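Local coordinates for protein CpuTA1 (Curtobacterium pusillum, PDB 5K3W) that binds pyridoxal-5'-phosphate and belongs to the class IV aminotransferase family, whose members hold this cofactor in a cleft between two domains, at residues 67-72 / 96-101; 147-152 / 271-276; 244-249 / 290-295. One frame throughout, in Å; residues are numbered along the deposited sequence.

Contact 1: residues 67-72 / 96-101; sequences QALELH and AVLAGV
Leu69, in the first turn of helix 69-82, reaches across to helix 90-108 and divides its two methyls between Val97 and Leu98. The contact is wholly apolar and small, burying 102 Å² in all; the closest backbone approach, 9.0 Å from Leu69 CA to Val97 CA, leaves the gap to be bridged by side chains. Its firmer half lies inward, where Leu69 CD1 meets Val97 CG1 at 4.2 Å. Val97 is buried, since its side chain also rests on Ala116 and Leu118 of strand 114-121. With CG of Leu69 opposite the backbone N (chi1 -177°), the branched end is carried out from its helix toward Val97.

The outer half is looser. Leu69 CD2 touches Leu98 CD2 at 4.4 Å, methyl against methyl, and Leu98 is an exposed residue whose side-chain end comes nearer to Leu69 than its base does. Elsewhere along the same pair of helices, Glu70 forms a salt bridge with Arg94, a second, polar tie.

Ala68 occupies the N-cap position of helix 69-82, and its O takes the helical bond from His72 N (2.9 Å). The imidazole of His72 turns to the inner side: Gln67 O lies in the ring plane at its edge, 3.2 Å from His72 CD2, while ND1 bonds Glu57 on strand 54-62. His72 also touches the cofactor. Two helices packed on an antiparallel sheet, one starting beside the pyridoxal-5'-phosphate pocket, are characteristic of the smaller domain of the class IV aminotransferase fold.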
loop_
_atom_site.group_PDB
_atom_site.type_symbol
_atom_site.label_atom_id
_atom_site.label_comp_id
_atom_site.label_asym_id
_atom_site.label_seq_id
_atom_site.Cartn_x
_atom_site.Cartn_y
_atom_site.Cartn_z
ATOM N N GLN A 67 -1.267 -24.291 -8.661
ATOM C CA GLN A 67 -1.086 -24.040 -10.084
ATOM C C GLN A 67 0.056 -23.064 -10.342
ATOM O O GLN A 67 0.173 -22.026 -9.682
ATOM C CB GLN A 67 -2.364 -23.480 -10.699
ATOM C CG GLN A 67 -3.539 -24.409 -10.676
ATOM C CD GLN A 67 -4.707 -23.834 -11.451
ATOM O OE1 GLN A 67 -4.987 -22.635 -11.380
ATOM N NE2 GLN A 67 -5.377 -24.677 -12.217
ATOM N N ALA A 68 0.888 -23.392 -11.331
ATOM C CA ALA A 68 1.940 -22.491 -11.790
ATOM C C ALA A 68 2.876 -22.101 -10.647
ATOM O O ALA A 68 3.361 -20.966 -10.576
ATOM C CB ALA A 68 1.338 -21.246 -12.455
ATOM N N LEU A 69 3.149 -23.057 -9.756
ATOM C CA LEU A 69 3.843 -22.734 -8.511
ATOM C C LEU A 69 5.186 -22.062 -8.772
ATOM O O LEU A 69 5.546 -21.098 -8.087
ATOM C CB LEU A 69 4.026 -23.994 -7.652
ATOM C CG LEU A 69 4.690 -23.759 -6.286
ATOM C CD1 LEU A 69 3.909 -22.737 -5.466
ATOM C CD2 LEU A 69 4.892 -25.037 -5.481
ATOM N N GLU A 70 5.943 -22.553 -9.757
ATOM C CA GLU A 70 7.280 -22.007 -9.987
ATOM C C GLU A 70 7.212 -20.593 -10.557
ATOM O O GLU A 70 7.999 -19.730 -10.163
ATOM C CB GLU A 70 8.085 -22.935 -10.910
ATOM C CG GLU A 70 9.544 -22.534 -11.123
ATOM C CD GLU A 70 10.433 -22.736 -9.884
ATOM O OE1 GLU A 70 10.055 -23.475 -8.956
ATOM O OE2 GLU A 70 11.529 -22.152 -9.835
ATOM N N LEU A 71 6.290 -20.341 -11.489
ATOM C CA LEU A 71 6.044 -18.980 -11.958
ATOM C C LEU A 71 5.705 -18.046 -10.801
ATOM O O LEU A 71 6.272 -16.952 -10.689
ATOM C CB LEU A 71 4.904 -18.969 -12.967
ATOM C CG LEU A 71 5.161 -19.134 -14.450
ATOM C CD1 LEU A 71 3.881 -18.730 -15.168
ATOM C CD2 LEU A 71 6.344 -18.262 -14.882
ATOM N N HIS A 72 4.755 -18.449 -9.941
ATOM C CA HIS A 72 4.407 -17.607 -8.801
ATOM C C HIS A 72 5.636 -17.321 -7.940
ATOM O O HIS A 72 5.865 -16.175 -7.530
ATOM C CB HIS A 72 3.302 -18.255 -7.955
ATOM C CG HIS A 72 1.917 -18.106 -8.522
ATOM N ND1 HIS A 72 1.211 -16.920 -8.480
ATOM C CD2 HIS A 72 1.099 -19.002 -9.124
ATOM C CE1 HIS A 72 0.029 -17.085 -9.047
ATOM N NE2 HIS A 72 -0.067 -18.342 -9.440
ATOM N N ALA A 96 7.059 -24.674 2.037
ATOM C CA ALA A 96 6.029 -24.146 2.924
ATOM C C ALA A 96 4.646 -24.271 2.299
ATOM O O ALA A 96 3.688 -24.644 2.979
ATOM C CB ALA A 96 6.319 -22.688 3.285
ATOM N N VAL A 97 4.521 -23.970 1.004
ATOM C CA VAL A 97 3.210 -24.028 0.362
ATOM C C VAL A 97 2.704 -25.466 0.295
ATOM O O VAL A 97 1.525 -25.738 0.560
ATOM C CB VAL A 97 3.277 -23.382 -1.035
ATOM C CG1 VAL A 97 2.026 -23.692 -1.823
ATOM C CG2 VAL A 97 3.503 -21.867 -0.925
ATOM N N LEU A 98 3.586 -26.410 -0.055
ATOM C CA LEU A 98 3.168 -27.803 -0.179
ATOM C C LEU A 98 2.814 -28.403 1.178
ATOM O O LEU A 98 1.836 -29.146 1.296
ATOM C CB LEU A 98 4.262 -28.613 -0.866
ATOM C CG LEU A 98 4.507 -28.176 -2.309
ATOM C CD1 LEU A 98 5.587 -29.002 -2.980
ATOM C CD2 LEU A 98 3.203 -28.260 -3.077
ATOM N N ALA A 99 3.592 -28.090 2.213
ATOM C CA ALA A 99 3.236 -28.533 3.556
ATOM C C ALA A 99 1.889 -27.959 3.981
ATOM O O ALA A 99 1.073 -28.651 4.616
ATOM C CB ALA A 99 4.328 -28.128 4.543
ATOM N N GLY A 100 1.636 -26.696 3.630
ATOM C CA GLY A 100 0.361 -26.088 3.957
ATOM C C GLY A 100 -0.796 -26.767 3.249
ATOM O O GLY A 100 -1.834 -27.043 3.853
ATOM N N VAL A 101 -0.640 -27.045 1.958
ATOM C CA VAL A 101 -1.691 -27.777 1.263
ATOM C C VAL A 101 -1.871 -29.142 1.906
ATOM O O VAL A 101 -2.998 -29.611 2.113
ATOM C CB VAL A 101 -1.385 -27.879 -0.245
ATOM C CG1 VAL A 101 -2.327 -28.877 -0.907
ATOM C CG2 VAL A 101 -1.532 -26.500 -0.906
#

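Contact 2: residues 147-152 / 271-276. With PLP (pyridoxal-5'-phosphate), chain C.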
loop_
_atom_site.group_PDB
_atom_site.type_symbol
_atom_site.label_atom_id
_atom_site.label_comp_id
_atom_site.label_asym_id
_atom_site.label_seq_id
_atom_site.Cartn_x
_atom_site.Cartn_y
_atom_site.Cartn_z
ATOM N N LEU A 147 -19.065 -16.581 -15.455
ATOM C CA LEU A 147 -20.016 -16.488 -16.556
ATOM C C LEU A 147 -20.175 -15.078 -17.107
ATOM O O LEU A 147 -20.693 -14.924 -18.220
ATOM C CB LEU A 147 -21.394 -17.004 -16.125
ATOM C CG LEU A 147 -21.497 -18.432 -15.568
ATOM C CD1 LEU A 147 -22.942 -18.787 -15.274
ATOM C CD2 LEU A 147 -20.868 -19.444 -16.501
ATOM N N GLY A 148 -19.753 -14.054 -16.364
ATOM C CA GLY A 148 -19.848 -12.683 -16.833
ATOM C C GLY A 148 -19.710 -11.633 -15.747
ATOM O O GLY A 148 -20.225 -11.815 -14.640
ATOM N N ILE A 149 -19.006 -10.535 -16.056
ATOM C CA ILE A 149 -18.852 -9.388 -15.168
ATOM C C ILE A 149 -19.007 -8.113 -15.986
ATOM O O ILE A 149 -18.669 -8.073 -17.173
ATOM C CB ILE A 149 -17.478 -9.361 -14.453
ATOM C CG1 ILE A 149 -16.343 -9.543 -15.462
ATOM C CG2 ILE A 149 -17.390 -10.386 -13.338
ATOM C CD1 ILE A 149 -14.958 -9.362 -14.857
ATOM N N ARG A 150 -19.515 -7.063 -15.341
ATOM C CA ARG A 150 -19.495 -5.716 -15.893
ATOM C C ARG A 150 -18.260 -4.963 -15.400
ATOM O O ARG A 150 -17.917 -5.010 -14.213
ATOM C CB ARG A 150 -20.757 -4.951 -15.489
ATOM C CG ARG A 150 -22.059 -5.636 -15.875
ATOM C CD ARG A 150 -23.290 -4.837 -15.415
ATOM N NE ARG A 150 -23.352 -3.477 -15.956
ATOM C CZ ARG A 150 -23.831 -3.158 -17.157
ATOM N NH1 ARG A 150 -24.288 -4.092 -17.975
ATOM N NH2 ARG A 150 -23.839 -1.897 -17.554
ATOM N N VAL A 151 -17.603 -4.249 -16.309
ATOM C CA VAL A 151 -16.347 -3.591 -15.987
ATOM C C VAL A 151 -16.397 -2.125 -16.416
ATOM O O VAL A 151 -17.125 -1.744 -17.335
ATOM C CB VAL A 151 -15.156 -4.338 -16.646
ATOM C CG1 VAL A 151 -13.821 -3.711 -16.243
ATOM C CG2 VAL A 151 -15.187 -5.816 -16.262
ATOM N N VAL A 152 -15.601 -1.297 -15.748
ATOM C CA VAL A 152 -15.471 0.109 -16.100
ATOM C C VAL A 152 -13.992 0.433 -16.218
ATOM O O VAL A 152 -13.150 -0.209 -15.588
ATOM C CB VAL A 152 -16.158 1.032 -15.067
ATOM C CG1 VAL A 152 -17.637 0.747 -15.018
ATOM C CG2 VAL A 152 -15.559 0.831 -13.684
ATOM N N SER A 271 -5.449 -15.669 -10.816
ATOM C CA SER A 271 -5.172 -17.045 -10.397
ATOM C C SER A 271 -6.397 -17.739 -9.815
ATOM O O SER A 271 -6.671 -18.896 -10.152
ATOM C CB SER A 271 -4.034 -17.089 -9.383
ATOM O OG SER A 271 -2.793 -16.871 -10.013
ATOM N N VAL A 272 -7.133 -17.073 -8.927
ATOM C CA VAL A 272 -8.220 -17.745 -8.213
ATOM C C VAL A 272 -9.527 -17.687 -8.991
ATOM O O VAL A 272 -10.219 -18.698 -9.136
ATOM C CB VAL A 272 -8.387 -17.152 -6.802
ATOM C CG1 VAL A 272 -9.628 -17.730 -6.143
ATOM C CG2 VAL A 272 -7.178 -17.474 -5.969
ATOM N N ARG A 273 -9.905 -16.508 -9.488
ATOM C CA ARG A 273 -11.134 -16.405 -10.265
ATOM C C ARG A 273 -10.998 -17.086 -11.627
ATOM O O ARG A 273 -12.003 -17.521 -12.202
ATOM C CB ARG A 273 -11.517 -14.932 -10.425
ATOM C CG ARG A 273 -12.839 -14.703 -11.128
ATOM C CD ARG A 273 -13.270 -13.245 -11.037
ATOM N NE ARG A 273 -12.307 -12.364 -11.686
ATOM C CZ ARG A 273 -12.410 -11.040 -11.714
ATOM N NH1 ARG A 273 -13.442 -10.454 -11.134
ATOM N NH2 ARG A 273 -11.480 -10.308 -12.315
ATOM N N GLN A 274 -9.774 -17.209 -12.134
ATOM C CA GLN A 274 -9.527 -17.748 -13.463
ATOM C C GLN A 274 -10.016 -16.745 -14.509
ATOM O O GLN A 274 -9.657 -15.566 -14.439
ATOM C CB GLN A 274 -10.175 -19.125 -13.606
ATOM C CG GLN A 274 -9.781 -20.115 -12.492
ATOM C CD GLN A 274 -8.336 -20.686 -12.597
ATOM O OE1 GLN A 274 -7.583 -20.404 -13.536
ATOM N NE2 GLN A 274 -7.966 -21.497 -11.615
ATOM N N ALA A 275 -10.822 -17.166 -15.481
ATOM C CA ALA A 275 -11.212 -16.290 -16.581
ATOM C C ALA A 275 -12.623 -15.764 -16.352
ATOM O O ALA A 275 -13.579 -16.543 -16.296
ATOM C CB ALA A 275 -11.128 -17.016 -17.921
ATOM N N ALA A 276 -12.753 -14.447 -16.229
ATOM C CA ALA A 276 -14.063 -13.822 -16.090
ATOM C C ALA A 276 -14.394 -13.038 -17.351
ATOM O O ALA A 276 -13.766 -11.997 -17.611
ATOM C CB ALA A 276 -14.097 -12.909 -14.865
HETATM N N1 PLP C . -2.647 -7.646 -11.816
HETATM C C2 PLP C . -2.539 -7.481 -10.466
HETATM C C2A PLP C . -2.367 -6.096 -9.870
HETATM C C3 PLP C . -2.571 -8.591 -9.643
HETATM O O3 PLP C . -2.443 -8.382 -8.262
HETATM C C4 PLP C . -2.705 -9.846 -10.186
HETATM C C4A PLP C . -2.776 -11.094 -9.348
HETATM C C5 PLP C . -2.820 -10.012 -11.532
HETATM C C6 PLP C . -2.782 -8.894 -12.350
HETATM C C5A PLP C . -2.995 -11.410 -12.116
HETATM O O4P PLP C . -1.934 -12.283 -11.773
HETATM P P PLP C . -2.186 -13.852 -11.636
HETATM O O1P PLP C . -2.884 -14.389 -12.866
HETATM O O2P PLP C . -3.003 -14.169 -10.408
HETATM O O3P PLP C . -0.860 -14.560 -11.528
#
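A tight connection between the antiparallel strands 265-270 and 274-278 carries part of the cofactor's phosphate site at its start, and its far end packs on strand 149-155 through Ala276, Arg273 and Ile149. Ile149 is the centre of this buried contact. Its CD1 lies 3.7 Å from Ala276 CB, with CG1 somewhat farther from the same methyl. CG1 stands between the backbone N and the carbonyl carbon (chi1 50°), which sends CD1 on over a face of the Arg273 guanidinium, 4.2 Å from NH1. Ala276 CB lies over the same face, 3.7 Å above the plane and displaced toward the rim.

The Arg273 chain bends at chi3 (62°), and its polar end is held by neighbours: NH2 forms a salt bridge with Asp195, and NH1 bonds Gln145. These bonds help to fix the rotation of a buried cation whose flat surface meets aliphatic carbon.

At the other end of the connection, Ser271 grips one phosphate oxygen of pyridoxal-5'-phosphate twice; Thr234, Thr235 and Arg75 also bond the cofactor. The Ser271 hydroxyl OG donates to O2P at 2.7 Å, and Ser271 N donates to the same O2P at 2.9 Å with a bent N-H...O angle of 134°.

Contact 3: residues 244-249 / 290-295; sequences EERGYP and AALTAD
Arg246 and Tyr248 flank the glycine of a Schellman motif that ends helix 234-245, and both reach the first turns of the C-terminal helix 290-307. Gly247, with positive phi, is its C-prime residue, and the motif's backbone bonds are Gly247 N to Glu244 O (2.8 Å) and Tyr248 N to Phe243 O. This turn sends the chain on toward strand 250-253.

Van der Waals contact centres on Leu292, whose methyl CD1 meets two polar ends, lying 3.6 Å from Arg246 NH1 and 4.1 Å from Tyr248 OH. Arg246 slides past Leu292 antiparallel to it, while Tyr248 and Leu292 come toward each other from facing sides. On its own side the tyrosine ring has Arg246 CB in plane at its edge and packs edge-to-face with Phe243.

The charged interaction lies near the surface. Extended from CG to NE, the Arg246 chain delivers its guanidinium to Asp295, and the two side chains cross at about a right angle. A single nitrogen makes the salt bridge, the guanidinium and carboxylate planes standing 66° apart. Arg246 NH2 donates to the anti side of Asp295 OD2 at 2.7 Å, from 31° out of the carboxylate plane, along a bent N-H...O path of 131°.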
loop_
_atom_site.group_PDB
_atom_site.type_symbol
_atom_site.label_atom_id
_atom_site.label_comp_id
_atom_site.label_asym_id
_atom_site.label_seq_id
_atom_site.Cartn_x
_atom_site.Cartn_y
_atom_site.Cartn_z
ATOM N N GLU A 244 -3.357 -20.494 -28.281
ATOM C CA GLU A 244 -2.431 -21.009 -29.286
ATOM C C GLU A 244 -2.767 -22.451 -29.653
ATOM O O GLU A 244 -2.768 -22.816 -30.835
ATOM C CB GLU A 244 -0.997 -20.901 -28.785
ATOM C CG GLU A 244 -0.451 -19.481 -28.848
ATOM C CD GLU A 244 0.689 -19.251 -27.871
ATOM O OE1 GLU A 244 0.798 -18.129 -27.335
ATOM O OE2 GLU A 244 1.474 -20.197 -27.633
ATOM N N GLU A 245 -3.082 -23.279 -28.647
ATOM C CA GLU A 245 -3.457 -24.668 -28.899
ATOM C C GLU A 245 -4.641 -24.776 -29.847
ATOM O O GLU A 245 -4.785 -25.786 -30.543
ATOM C CB GLU A 245 -3.794 -25.369 -27.586
ATOM C CG GLU A 245 -2.860 -26.492 -27.214
ATOM C CD GLU A 245 -3.361 -27.266 -26.009
ATOM O OE1 GLU A 245 -4.522 -27.039 -25.596
ATOM O OE2 GLU A 245 -2.598 -28.100 -25.474
ATOM N N ARG A 246 -5.511 -23.768 -29.872
ATOM C CA ARG A 246 -6.643 -23.755 -30.784
ATOM C C ARG A 246 -6.394 -22.891 -32.014
ATOM O O ARG A 246 -7.353 -22.468 -32.667
ATOM C CB ARG A 246 -7.897 -23.288 -30.055
ATOM C CG ARG A 246 -8.596 -24.376 -29.285
ATOM C CD ARG A 246 -9.467 -23.749 -28.238
ATOM N NE ARG A 246 -10.371 -24.690 -27.581
ATOM C CZ ARG A 246 -11.697 -24.597 -27.631
ATOM N NH1 ARG A 246 -12.274 -23.615 -28.324
ATOM N NH2 ARG A 246 -12.450 -25.481 -26.982
ATOM N N GLY A 247 -5.132 -22.599 -32.329
ATOM C CA GLY A 247 -4.784 -21.903 -33.557
ATOM C C GLY A 247 -4.932 -20.391 -33.567
ATOM O O GLY A 247 -4.753 -19.780 -34.629
ATOM N N TYR A 248 -5.244 -19.757 -32.442
ATOM C CA TYR A 248 -5.256 -18.300 -32.425
ATOM C C TYR A 248 -3.832 -17.758 -32.365
ATOM O O TYR A 248 -3.012 -18.251 -31.587
ATOM C CB TYR A 248 -6.020 -17.768 -31.224
ATOM C CG TYR A 248 -7.486 -18.093 -31.204
ATOM C CD1 TYR A 248 -7.932 -19.364 -30.850
ATOM C CD2 TYR A 248 -8.435 -17.113 -31.492
ATOM C CE1 TYR A 248 -9.284 -19.654 -30.804
ATOM C CE2 TYR A 248 -9.782 -17.397 -31.449
ATOM C CZ TYR A 248 -10.201 -18.665 -31.106
ATOM O OH TYR A 248 -11.542 -18.943 -31.065
ATOM N N PRO A 249 -3.513 -16.739 -33.148
ATOM C CA PRO A 249 -2.299 -15.957 -32.864
ATOM C C PRO A 249 -2.471 -15.150 -31.581
ATOM O O PRO A 249 -3.542 -14.598 -31.306
ATOM C CB PRO A 249 -2.160 -15.035 -34.084
ATOM C CG PRO A 249 -3.194 -15.517 -35.081
ATOM C CD PRO A 249 -4.252 -16.234 -34.310
ATOM N N ALA A 290 -20.296 -18.203 -24.415
ATOM C CA ALA A 290 -20.357 -18.995 -23.190
ATOM C C ALA A 290 -19.591 -20.307 -23.317
ATOM O O ALA A 290 -18.981 -20.761 -22.339
ATOM C CB ALA A 290 -21.806 -19.262 -22.802
ATOM N N ALA A 291 -19.590 -20.922 -24.503
ATOM C CA ALA A 291 -18.895 -22.200 -24.668
ATOM C C ALA A 291 -17.386 -22.011 -24.675
ATOM O O ALA A 291 -16.657 -22.735 -23.983
ATOM C CB ALA A 291 -19.349 -22.899 -25.950
ATOM N N LEU A 292 -16.896 -21.047 -25.458
ATOM C CA LEU A 292 -15.459 -20.810 -25.522
ATOM C C LEU A 292 -14.905 -20.434 -24.149
ATOM O O LEU A 292 -13.818 -20.880 -23.763
ATOM C CB LEU A 292 -15.170 -19.717 -26.547
ATOM C CG LEU A 292 -13.732 -19.215 -26.657
ATOM C CD1 LEU A 292 -12.846 -20.203 -27.426
ATOM C CD2 LEU A 292 -13.683 -17.809 -27.277
ATOM N N THR A 293 -15.651 -19.630 -23.385
ATOM C CA THR A 293 -15.179 -19.234 -22.063
ATOM C C THR A 293 -15.241 -20.400 -21.081
ATOM O O THR A 293 -14.325 -20.591 -20.270
ATOM C CB THR A 293 -15.992 -18.042 -21.557
ATOM O OG1 THR A 293 -15.763 -16.915 -22.416
ATOM C CG2 THR A 293 -15.595 -17.688 -20.138
ATOM N N ALA A 294 -16.315 -21.187 -21.140
ATOM C CA ALA A 294 -16.384 -22.398 -20.329
ATOM C C ALA A 294 -15.230 -23.340 -20.656
ATOM O O ALA A 294 -14.671 -23.982 -19.760
ATOM C CB ALA A 294 -17.732 -23.098 -20.538
ATOM N N ASP A 295 -14.858 -23.435 -21.932
ATOM C CA ASP A 295 -13.702 -24.246 -22.291
ATOM C C ASP A 295 -12.418 -23.640 -21.740
ATOM O O ASP A 295 -11.520 -24.364 -21.294
ATOM C CB ASP A 295 -13.605 -24.397 -23.811
ATOM C CG ASP A 295 -14.721 -25.254 -24.396
ATOM O OD1 ASP A 295 -15.532 -25.801 -23.609
ATOM O OD2 ASP A 295 -14.771 -25.402 -25.642
#

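From the N terminus, contact 1 closes first: a short, mostly helical loop of 23 residues brings helix 90-108 back to helix 69-82 in the smaller domain. Only then does contact 2 open at 147-152. Its 118-residue loop is still open when 244-249 starts contact 3, and it closes at 271-276 before 290-295 completes contact 3, so these two cross. Together they join strand 149-155, the strands around 265-278, helix 234-245 and the C-terminal helix; their nearest atoms are about 4 Å apart without touching. Contacts 1 and 2 meet: His72 packs on Ser271 beside the cofactor phosphate, and farther from it Gln67 OE1 and Gln274 NE2, 3.2 Å apart, probably hydrogen-bond.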